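PDB 5U5O: LPXTG-motif cell wall anchor domain protein from Mobiluncus mulieris, which probably mediates bacterial adhesion as a giant surface protein, this fragment supplying two Ig-like domains carrying intramolecular covalent cross-links. Local coordinates for residues S75-A80 / K93-E98; Q112-D117 / A164-G169; T178-A183 / N239-K244. One frame throughout, in Å; residues are numbered along the deposited sequence.

Contact 1: S75-A80 / K93-E98; sequences SMAKPA and KVYETE
With K78 CG anti to its carbonyl carbon (chi1 -60°) and E96 CG anti to its backbone N, the two side chains cross at about a right angle, K78 CG lying 3.7 Å from E96 CB. The lysine bends again at chi2 (-65°) and chi4 (-74°), turning its ammonium back over the backbone, where NZ makes a weak bond to A77 O and donates to water 1, at 2.6 Å from NZ to the water O. That water donates in turn to M76 O and E96 O. E96 stays extended instead, and its OE1 pairs with R34 of strand 26-36. Beneath the side chains the backbones bond directly: E96 N gives to M76 O at 2.9 Å and K78 N to V94 O at 3.0 Å. M76 O is thus held by a peptide N-H and a water. Farther along, water 2 links K78 O to V94 N, and A80 CB packs on V94 CG2 at 3.7 Å. A77 and Y95 form a non-hydrogen-bonded pair between the two bonds. This is a short, weakly bonded edge strand of about residues 77-78, antiparallel to its neighbour, closing one side of a four-stranded sheet in the Ig-like domain of the T-Q ester bond family.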
loop_
_atom_site.group_PDB
_atom_site.type_symbol
_atom_site.label_atom_id
_atom_site.label_comp_id
_atom_site.label_asym_id
_atom_site.label_seq_id
_atom_site.Cartn_x
_atom_site.Cartn_y
_atom_site.Cartn_z
ATOM N N SER A 75 11.609 13.675 -34.634
ATOM C CA SER A 75 11.903 12.316 -34.163
ATOM C C SER A 75 11.165 11.954 -32.869
ATOM O O SER A 75 11.058 10.783 -32.543
ATOM C CB SER A 75 13.402 12.124 -33.952
ATOM O OG SER A 75 13.809 12.910 -32.867
ATOM N N MET A 76 10.669 12.953 -32.132
ATOM C CA MET A 76 9.869 12.713 -30.932
ATOM C C MET A 76 8.412 12.357 -31.194
ATOM O O MET A 76 7.700 11.997 -30.272
ATOM C CB MET A 76 9.923 13.895 -29.983
ATOM C CG MET A 76 11.304 14.215 -29.448
ATOM S SD MET A 76 11.274 15.869 -28.737
ATOM C CE MET A 76 12.948 15.977 -28.142
ATOM N N ALA A 77 7.983 12.478 -32.448
ATOM C CA ALA A 77 6.581 12.295 -32.776
ATOM C C ALA A 77 6.150 10.848 -32.529
ATOM O O ALA A 77 6.868 9.905 -32.856
ATOM C CB ALA A 77 6.330 12.667 -34.223
ATOM N N LYS A 78 4.982 10.689 -31.913
ATOM C CA LYS A 78 4.381 9.377 -31.708
ATOM C C LYS A 78 2.913 9.405 -32.089
ATOM O O LYS A 78 2.273 10.457 -32.043
ATOM C CB LYS A 78 4.508 8.945 -30.248
ATOM C CG LYS A 78 5.937 8.828 -29.738
ATOM C CD LYS A 78 6.691 7.717 -30.445
ATOM C CE LYS A 78 8.161 7.668 -30.045
ATOM N NZ LYS A 78 9.025 8.756 -30.614
ATOM N N PRO A 79 2.347 8.269 -32.500
ATOM C CA PRO A 79 0.920 8.246 -32.823
ATOM C C PRO A 79 0.039 8.598 -31.638
ATOM O O PRO A 79 0.250 8.136 -30.517
ATOM C CB PRO A 79 0.669 6.792 -33.241
ATOM C CG PRO A 79 2.006 6.260 -33.584
ATOM C CD PRO A 79 2.952 6.931 -32.638
ATOM N N ALA A 80 -0.975 9.424 -31.918
ATOM C CA ALA A 80 -1.914 9.815 -30.896
ATOM C C ALA A 80 -2.782 8.642 -30.481
ATOM O O ALA A 80 -3.137 7.801 -31.297
ATOM C CB ALA A 80 -2.790 10.940 -31.400
ATOM N N LYS A 93 -0.946 16.564 -33.135
ATOM C CA LYS A 93 0.443 16.162 -33.278
ATOM C C LYS A 93 0.980 15.945 -31.874
ATOM O O LYS A 93 0.972 16.828 -31.033
ATOM C CB LYS A 93 1.256 17.204 -34.036
ATOM C CG LYS A 93 0.813 17.306 -35.496
ATOM C CD LYS A 93 1.559 18.393 -36.257
ATOM C CE LYS A 93 0.948 18.651 -37.627
ATOM N NZ LYS A 93 1.167 17.526 -38.573
ATOM N N VAL A 94 1.488 14.724 -31.627
ATOM C CA VAL A 94 1.963 14.284 -30.290
ATOM C C VAL A 94 3.460 14.031 -30.327
ATOM O O VAL A 94 3.926 13.356 -31.222
ATOM C CB VAL A 94 1.228 13.034 -29.803
ATOM C CG1 VAL A 94 1.623 12.710 -28.366
ATOM C CG2 VAL A 94 -0.277 13.195 -29.918
ATOM N N TYR A 95 4.152 14.690 -29.418
ATOM C CA TYR A 95 5.587 14.508 -29.249
ATOM C C TYR A 95 5.853 13.991 -27.844
ATOM O O TYR A 95 5.373 14.555 -26.866
ATOM C CB TYR A 95 6.318 15.812 -29.465
ATOM C CG TYR A 95 6.086 16.387 -30.840
ATOM C CD1 TYR A 95 4.952 17.152 -31.120
ATOM C CD2 TYR A 95 6.984 16.155 -31.880
ATOM C CE1 TYR A 95 4.738 17.673 -32.385
ATOM C CE2 TYR A 95 6.762 16.694 -33.151
ATOM C CZ TYR A 95 5.631 17.448 -33.393
ATOM O OH TYR A 95 5.424 17.960 -34.648
ATOM N N GLU A 96 6.672 12.933 -27.734
ATOM C CA GLU A 96 6.862 12.229 -26.463
ATOM C C GLU A 96 8.268 12.400 -25.924
ATOM O O GLU A 96 9.236 12.343 -26.667
ATOM C CB GLU A 96 6.535 10.769 -26.649
ATOM C CG GLU A 96 6.514 9.972 -25.352
ATOM C CD GLU A 96 6.105 8.539 -25.575
ATOM O OE1 GLU A 96 4.896 8.244 -25.586
ATOM O OE2 GLU A 96 6.996 7.664 -25.643
ATOM N N THR A 97 8.340 12.652 -24.623
ATOM C CA THR A 97 9.616 12.593 -23.900
ATOM C C THR A 97 9.318 11.991 -22.537
ATOM O O THR A 97 8.223 11.484 -22.311
ATOM C CB THR A 97 10.255 13.989 -23.823
ATOM O OG1 THR A 97 11.567 13.868 -23.259
ATOM C CG2 THR A 97 9.432 14.969 -23.016
ATOM N N GLU A 98 10.314 11.945 -21.652
ATOM C CA GLU A 98 10.073 11.361 -20.327
ATOM C C GLU A 98 10.910 12.005 -19.249
ATOM O O GLU A 98 11.946 12.608 -19.533
ATOM C CB GLU A 98 10.324 9.857 -20.334
ATOM C CG GLU A 98 11.747 9.464 -20.653
ATOM C CD GLU A 98 11.918 7.964 -20.728
ATOM O OE1 GLU A 98 11.542 7.374 -21.761
ATOM O OE2 GLU A 98 12.430 7.375 -19.754
HETATM O O HOH W 1 9.775 10.151 -28.520
HETATM O O HOH W 2 1.243 12.565 -33.523
#

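Contact 2: Q112-D117 / A164-G169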
loop_
_atom_site.group_PDB
_atom_site.type_symbol
_atom_site.label_atom_id
_atom_site.label_comp_id
_atom_site.label_asym_id
_atom_site.label_seq_id
_atom_site.Cartn_x
_atom_site.Cartn_y
_atom_site.Cartn_z
ATOM N N GLN A 112 5.781 3.309 9.307
ATOM C CA GLN A 112 4.644 2.818 10.076
ATOM C C GLN A 112 3.951 1.734 9.269
ATOM O O GLN A 112 4.195 1.580 8.060
ATOM C CB GLN A 112 3.667 3.962 10.367
ATOM C CG GLN A 112 4.185 4.977 11.378
ATOM C CD GLN A 112 3.345 6.247 11.461
ATOM O OE1 GLN A 112 2.568 6.563 10.555
ATOM N NE2 GLN A 112 3.510 6.991 12.551
ATOM N N VAL A 113 3.070 1.000 9.941
ATOM C CA VAL A 113 2.295 -0.069 9.300
ATOM C C VAL A 113 1.454 0.553 8.161
ATOM O O VAL A 113 0.879 1.614 8.334
ATOM C CB VAL A 113 1.409 -0.798 10.336
ATOM C CG1 VAL A 113 0.484 -1.811 9.682
ATOM C CG2 VAL A 113 2.280 -1.486 11.374
ATOM N N VAL A 114 1.446 -0.106 7.008
ATOM C CA VAL A 114 0.642 0.306 5.846
ATOM C C VAL A 114 -0.614 -0.571 5.763
ATOM O O VAL A 114 -0.515 -1.770 5.485
ATOM C CB VAL A 114 1.450 0.190 4.540
ATOM C CG1 VAL A 114 0.649 0.742 3.367
ATOM C CG2 VAL A 114 2.770 0.942 4.651
ATOM N N LYS A 115 -1.778 0.033 6.015
ATOM C CA LYS A 115 -3.066 -0.679 6.077
ATOM C C LYS A 115 -3.714 -0.903 4.710
ATOM O O LYS A 115 -4.458 -1.851 4.512
ATOM C CB LYS A 115 -4.074 0.125 6.919
ATOM C CG LYS A 115 -3.656 0.439 8.347
ATOM C CD LYS A 115 -4.715 1.277 9.058
ATOM C CE LYS A 115 -4.622 2.759 8.727
ATOM N NZ LYS A 115 -3.482 3.431 9.415
ATOM N N ASP A 116 -3.463 0.007 3.780
ATOM C CA ASP A 116 -4.230 0.082 2.528
ATOM C C ASP A 116 -3.337 0.543 1.394
ATOM O O ASP A 116 -2.292 1.138 1.623
ATOM C CB ASP A 116 -5.387 1.092 2.659
ATOM C CG ASP A 116 -6.461 0.652 3.631
ATOM O OD1 ASP A 116 -7.149 -0.358 3.349
ATOM O OD2 ASP A 116 -6.643 1.343 4.661
ATOM N N ASP A 117 -3.770 0.270 0.168
ATOM C CA ASP A 117 -3.182 0.879 -1.026
ATOM C C ASP A 117 -3.052 2.388 -0.836
ATOM O O ASP A 117 -3.963 3.036 -0.297
ATOM C CB ASP A 117 -4.069 0.621 -2.250
ATOM C CG ASP A 117 -4.016 -0.821 -2.751
ATOM O OD1 ASP A 117 -3.133 -1.593 -2.332
ATOM O OD2 ASP A 117 -4.883 -1.170 -3.583
ATOM N N ALA A 164 0.650 2.397 -4.828
ATOM C CA ALA A 164 1.624 1.809 -3.920
ATOM C C ALA A 164 0.883 0.782 -3.060
ATOM O O ALA A 164 0.108 1.162 -2.170
ATOM C CB ALA A 164 2.233 2.910 -3.072
ATOM N N GLU A 165 1.094 -0.505 -3.373
ATOM C CA GLU A 165 0.317 -1.610 -2.806
ATOM C C GLU A 165 1.078 -2.291 -1.679
ATOM O O GLU A 165 2.171 -2.832 -1.902
ATOM C CB GLU A 165 0.021 -2.673 -3.864
ATOM C CG GLU A 165 -0.860 -2.186 -4.993
ATOM C CD GLU A 165 -1.191 -3.269 -6.001
ATOM O OE1 GLU A 165 -0.461 -4.275 -6.108
ATOM O OE2 GLU A 165 -2.187 -3.081 -6.720
ATOM N N PRO A 166 0.513 -2.300 -0.456
ATOM C CA PRO A 166 1.158 -3.102 0.590
ATOM C C PRO A 166 0.857 -4.584 0.417
ATOM O O PRO A 166 -0.168 -4.950 -0.153
ATOM C CB PRO A 166 0.505 -2.590 1.868
ATOM C CG PRO A 166 -0.852 -2.172 1.428
ATOM C CD PRO A 166 -0.705 -1.624 0.037
ATOM N N GLN A 167 1.752 -5.424 0.931
ATOM C CA GLN A 167 1.477 -6.851 1.079
ATOM C C GLN A 167 0.933 -7.091 2.483
ATOM O O GLN A 167 0.974 -6.201 3.337
ATOM C CB GLN A 167 2.731 -7.702 0.828
ATOM C CG GLN A 167 3.523 -7.330 -0.419
ATOM C CD GLN A 167 2.660 -7.136 -1.653
ATOM O OE1 GLN A 167 2.703 -6.082 -2.299
ATOM N NE2 GLN A 167 1.866 -8.143 -1.984
ATOM N N PHE A 168 0.403 -8.290 2.699
ATOM C CA PHE A 168 -0.256 -8.641 3.956
ATOM C C PHE A 168 0.228 -9.978 4.486
ATOM O O PHE A 168 0.682 -10.849 3.738
ATOM C CB PHE A 168 -1.781 -8.676 3.784
ATOM C CG PHE A 168 -2.356 -7.351 3.369
ATOM C CD1 PHE A 168 -2.686 -6.402 4.331
ATOM C CD2 PHE A 168 -2.504 -7.023 2.030
ATOM C CE1 PHE A 168 -3.164 -5.160 3.975
ATOM C CE2 PHE A 168 -3.000 -5.787 1.663
ATOM C CZ PHE A 168 -3.327 -4.853 2.642
ATOM N N GLY A 169 0.109 -10.111 5.797
ATOM C CA GLY A 169 0.362 -11.354 6.503
ATOM C C GLY A 169 -0.923 -12.049 6.911
ATOM O O GLY A 169 -2.028 -11.642 6.492
HETATM O O HOH W 3 1.009 -4.139 5.090
#
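The F168 ring presents its edge to the loop: K115 O lies in the ring plane, 3.6 Å from F168 CE1, where the rim hydrogens probably meet the oxygen's partial negative charge favourably. F168 CG is anti to the carbonyl carbon (chi1 -61°), and the far end of the ring comes closer to residues 112-117 than its base does. The other flat groups are two carboxylates. D117 and E165 run side by side and point the same way, their planes only 12° apart, with D117 OD2 4.6 Å from E165 OE2. Two like charges this close may disfavour full ionisation of both. D117 OD1 turns to carbon instead, resting 3.5 Å from E165 CG and 3.4 Å from P166 CD.

P166 is the centre of the contact. The loop wraps round one side of its ring, so that V114 CG1 reaches P166 CB at 3.7 Å, crossing the proline at about a right angle, while D116 O sits 3.6 Å from P166 CG. No direct hydrogen bond joins the two segments. Their polar link is water 3, which donates to V114 O at 2.8 Å and to Q167 O at 2.7 Å, satisfying two carbonyls that point towards each other from the two segments.

The loop 112-117 leads from helix 105-109 into strand 118-127, and A164 pairs with I118 at the start of that strand. The other edge of 164-169 faces strand 16-18 and the residues after it: E165 bonds to F17 and V19 through the backbone, and Q167 N to T20 OG1. By G169 the long, interrupted strand 150-178 has taken up I222 of strand 216-223, while K115 touches Q202, so the contact lies where the first domain passes into the second.

Contact 3: T178-A183 / N239-K244; sequences TGWEDA and NQAGLK
W180 covers A241 in a CH-pi contact, where the loop after strand 150-178 packs on the C-terminal end of helix 234-241 in the domain of the DUF5979 family. A241 CA stands over the six-membered ring, 4.2 Å from its centroid and 28° off the normal, and A241 CB reaches W180 CZ3 at 3.8 Å. The indole gets there because its CG is anti to the backbone N (chi1 -166°), which carries the ring across to the helix although CB itself starts off away from it. The second tight spot is L243. G242 leaves the helix with positive phi, and L243 then directs CD1 to 3.4 Å from G179 O, with E181 CB also near it, at 4.0 Å. F290 of strand 281-291 backs both A241 and L243.

Between the indole and L243 the contact is looser and wet. Water 4 accepts from E181 N at 2.9 Å and donates to A241 O at 2.8 Å, bridging the two backbones, which have no direct hydrogen bond here. It lies over the same face of the indole as A241 CA, 3.2 Å above the plane. Beyond it the chain becomes exposed: D182 OD1 sits in the indole plane at its edge, and E181 bends at chi2 and leads its carboxylate away from the helix. There E181 OE2, met on its anti side, accepts A183 N at 2.9 Å with a nearly straight N-H...O angle of 165°.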
loop_
_atom_site.group_PDB
_atom_site.type_symbol
_atom_site.label_atom_id
_atom_site.label_comp_id
_atom_site.label_asym_id
_atom_site.label_seq_id
_atom_site.Cartn_x
_atom_site.Cartn_y
_atom_site.Cartn_z
ATOM N N THR A 178 -5.001 -31.094 26.325
ATOM C CA THR A 178 -4.413 -32.156 27.152
ATOM C C THR A 178 -5.156 -32.181 28.466
ATOM O O THR A 178 -5.743 -31.197 28.891
ATOM C CB THR A 178 -2.901 -31.928 27.402
ATOM O OG1 THR A 178 -2.701 -30.700 28.105
ATOM C CG2 THR A 178 -2.134 -31.921 26.110
ATOM N N GLY A 179 -5.080 -33.333 29.155
ATOM C CA GLY A 179 -5.614 -33.426 30.502
ATOM C C GLY A 179 -7.106 -33.656 30.664
ATOM O O GLY A 179 -7.611 -33.558 31.776
ATOM N N TRP A 180 -7.809 -33.962 29.577
ATOM C CA TRP A 180 -9.260 -34.222 29.629
ATOM C C TRP A 180 -9.576 -35.354 30.607
ATOM O O TRP A 180 -8.823 -36.345 30.671
ATOM C CB TRP A 180 -9.789 -34.603 28.243
ATOM C CG TRP A 180 -11.268 -34.570 28.142
ATOM C CD1 TRP A 180 -12.134 -35.597 28.313
ATOM C CD2 TRP A 180 -12.064 -33.435 27.789
ATOM N NE1 TRP A 180 -13.422 -35.179 28.139
ATOM C CE2 TRP A 180 -13.405 -33.852 27.806
ATOM C CE3 TRP A 180 -11.777 -32.091 27.487
ATOM C CZ2 TRP A 180 -14.461 -32.978 27.512
ATOM C CZ3 TRP A 180 -12.821 -31.223 27.200
ATOM C CH2 TRP A 180 -14.144 -31.670 27.210
ATOM N N GLU A 181 -10.644 -35.253 31.386
ATOM C CA GLU A 181 -11.052 -36.344 32.296
ATOM C C GLU A 181 -12.569 -36.543 32.153
ATOM O O GLU A 181 -13.351 -35.640 32.478
ATOM C CB GLU A 181 -10.697 -36.012 33.744
ATOM C CG GLU A 181 -11.183 -37.018 34.791
ATOM C CD GLU A 181 -10.958 -38.472 34.409
ATOM O OE1 GLU A 181 -9.785 -38.846 34.170
ATOM O OE2 GLU A 181 -11.965 -39.229 34.358
ATOM N N ASP A 182 -12.973 -37.711 31.659
ATOM C CA ASP A 182 -14.404 -38.024 31.459
ATOM C C ASP A 182 -15.216 -37.911 32.751
ATOM O O ASP A 182 -16.389 -37.617 32.699
ATOM C CB ASP A 182 -14.591 -39.457 30.940
ATOM C CG ASP A 182 -13.966 -39.694 29.601
ATOM O OD1 ASP A 182 -13.690 -38.741 28.861
ATOM O OD2 ASP A 182 -13.762 -40.873 29.248
ATOM N N ALA A 183 -14.622 -38.177 33.916
ATOM C CA ALA A 183 -15.382 -38.081 35.171
ATOM C C ALA A 183 -15.938 -36.700 35.425
ATOM O O ALA A 183 -16.978 -36.570 36.043
ATOM C CB ALA A 183 -14.545 -38.518 36.364
ATOM N N ASN A 239 -16.153 -24.815 31.715
ATOM C CA ASN A 239 -17.491 -25.353 31.888
ATOM C C ASN A 239 -17.699 -26.687 31.177
ATOM O O ASN A 239 -18.384 -27.566 31.701
ATOM C CB ASN A 239 -18.539 -24.335 31.423
ATOM C CG ASN A 239 -18.633 -23.137 32.337
ATOM O OD1 ASN A 239 -18.161 -23.154 33.475
ATOM N ND2 ASN A 239 -19.265 -22.082 31.841
ATOM N N GLN A 240 -17.115 -26.829 29.990
ATOM C CA GLN A 240 -17.228 -28.041 29.204
ATOM C C GLN A 240 -16.351 -29.185 29.762
ATOM O O GLN A 240 -16.795 -30.318 29.806
ATOM C CB GLN A 240 -16.876 -27.768 27.756
ATOM C CG GLN A 240 -17.902 -26.876 27.066
ATOM C CD GLN A 240 -17.437 -26.455 25.701
ATOM O OE1 GLN A 240 -17.692 -27.141 24.714
ATOM N NE2 GLN A 240 -16.676 -25.344 25.639
ATOM N N ALA A 241 -15.111 -28.889 30.153
ATOM C CA ALA A 241 -14.178 -29.904 30.645
ATOM C C ALA A 241 -14.409 -30.304 32.092
ATOM O O ALA A 241 -13.988 -31.389 32.487
ATOM C CB ALA A 241 -12.762 -29.393 30.483
ATOM N N GLY A 242 -14.983 -29.427 32.903
ATOM C CA GLY A 242 -15.107 -29.618 34.343
ATOM C C GLY A 242 -13.787 -29.552 35.092
ATOM O O GLY A 242 -13.652 -30.116 36.195
ATOM N N LEU A 243 -12.818 -28.863 34.495
ATOM C CA LEU A 243 -11.453 -28.769 35.014
ATOM C C LEU A 243 -10.885 -27.394 34.754
ATOM O O LEU A 243 -11.300 -26.711 33.816
ATOM C CB LEU A 243 -10.531 -29.784 34.330
ATOM C CG LEU A 243 -10.780 -31.255 34.624
ATOM C CD1 LEU A 243 -9.976 -32.092 33.646
ATOM C CD2 LEU A 243 -10.427 -31.594 36.066
ATOM N N LYS A 244 -9.909 -27.012 35.576
ATOM C CA LYS A 244 -9.148 -25.798 35.343
ATOM C C LYS A 244 -8.422 -25.908 34.007
ATOM O O LYS A 244 -8.029 -26.986 33.592
ATOM C CB LYS A 244 -8.154 -25.532 36.474
ATOM C CG LYS A 244 -8.810 -25.209 37.806
ATOM C CD LYS A 244 -7.807 -25.292 38.946
ATOM C CE LYS A 244 -8.443 -24.898 40.270
ATOM N NZ LYS A 244 -7.801 -25.594 41.415
HETATM O O HOH W 4 -12.222 -32.877 30.920
#

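From the N terminus the three contacts follow in series; none nests in or crosses another. Contact 1 closes a 12-residue excursion that includes helix 82-88, near the far end of the first domain. Contact 2, its centre about 36 Å away from that of contact 1, joins the loop before strand 118-127 to the interrupted strand 150-178 after a 46-residue passage through first-domain strands. After its break that strand continues into the second domain and ends at T178, where contact 3 begins. Contact 3 spans 55 residues, including the C200-C228 disulfide, and fastens helix 234-241 to the loop. Contacts 1 and 3 lie on opposite sides of the chain's centre, about 78 Å apart between centres.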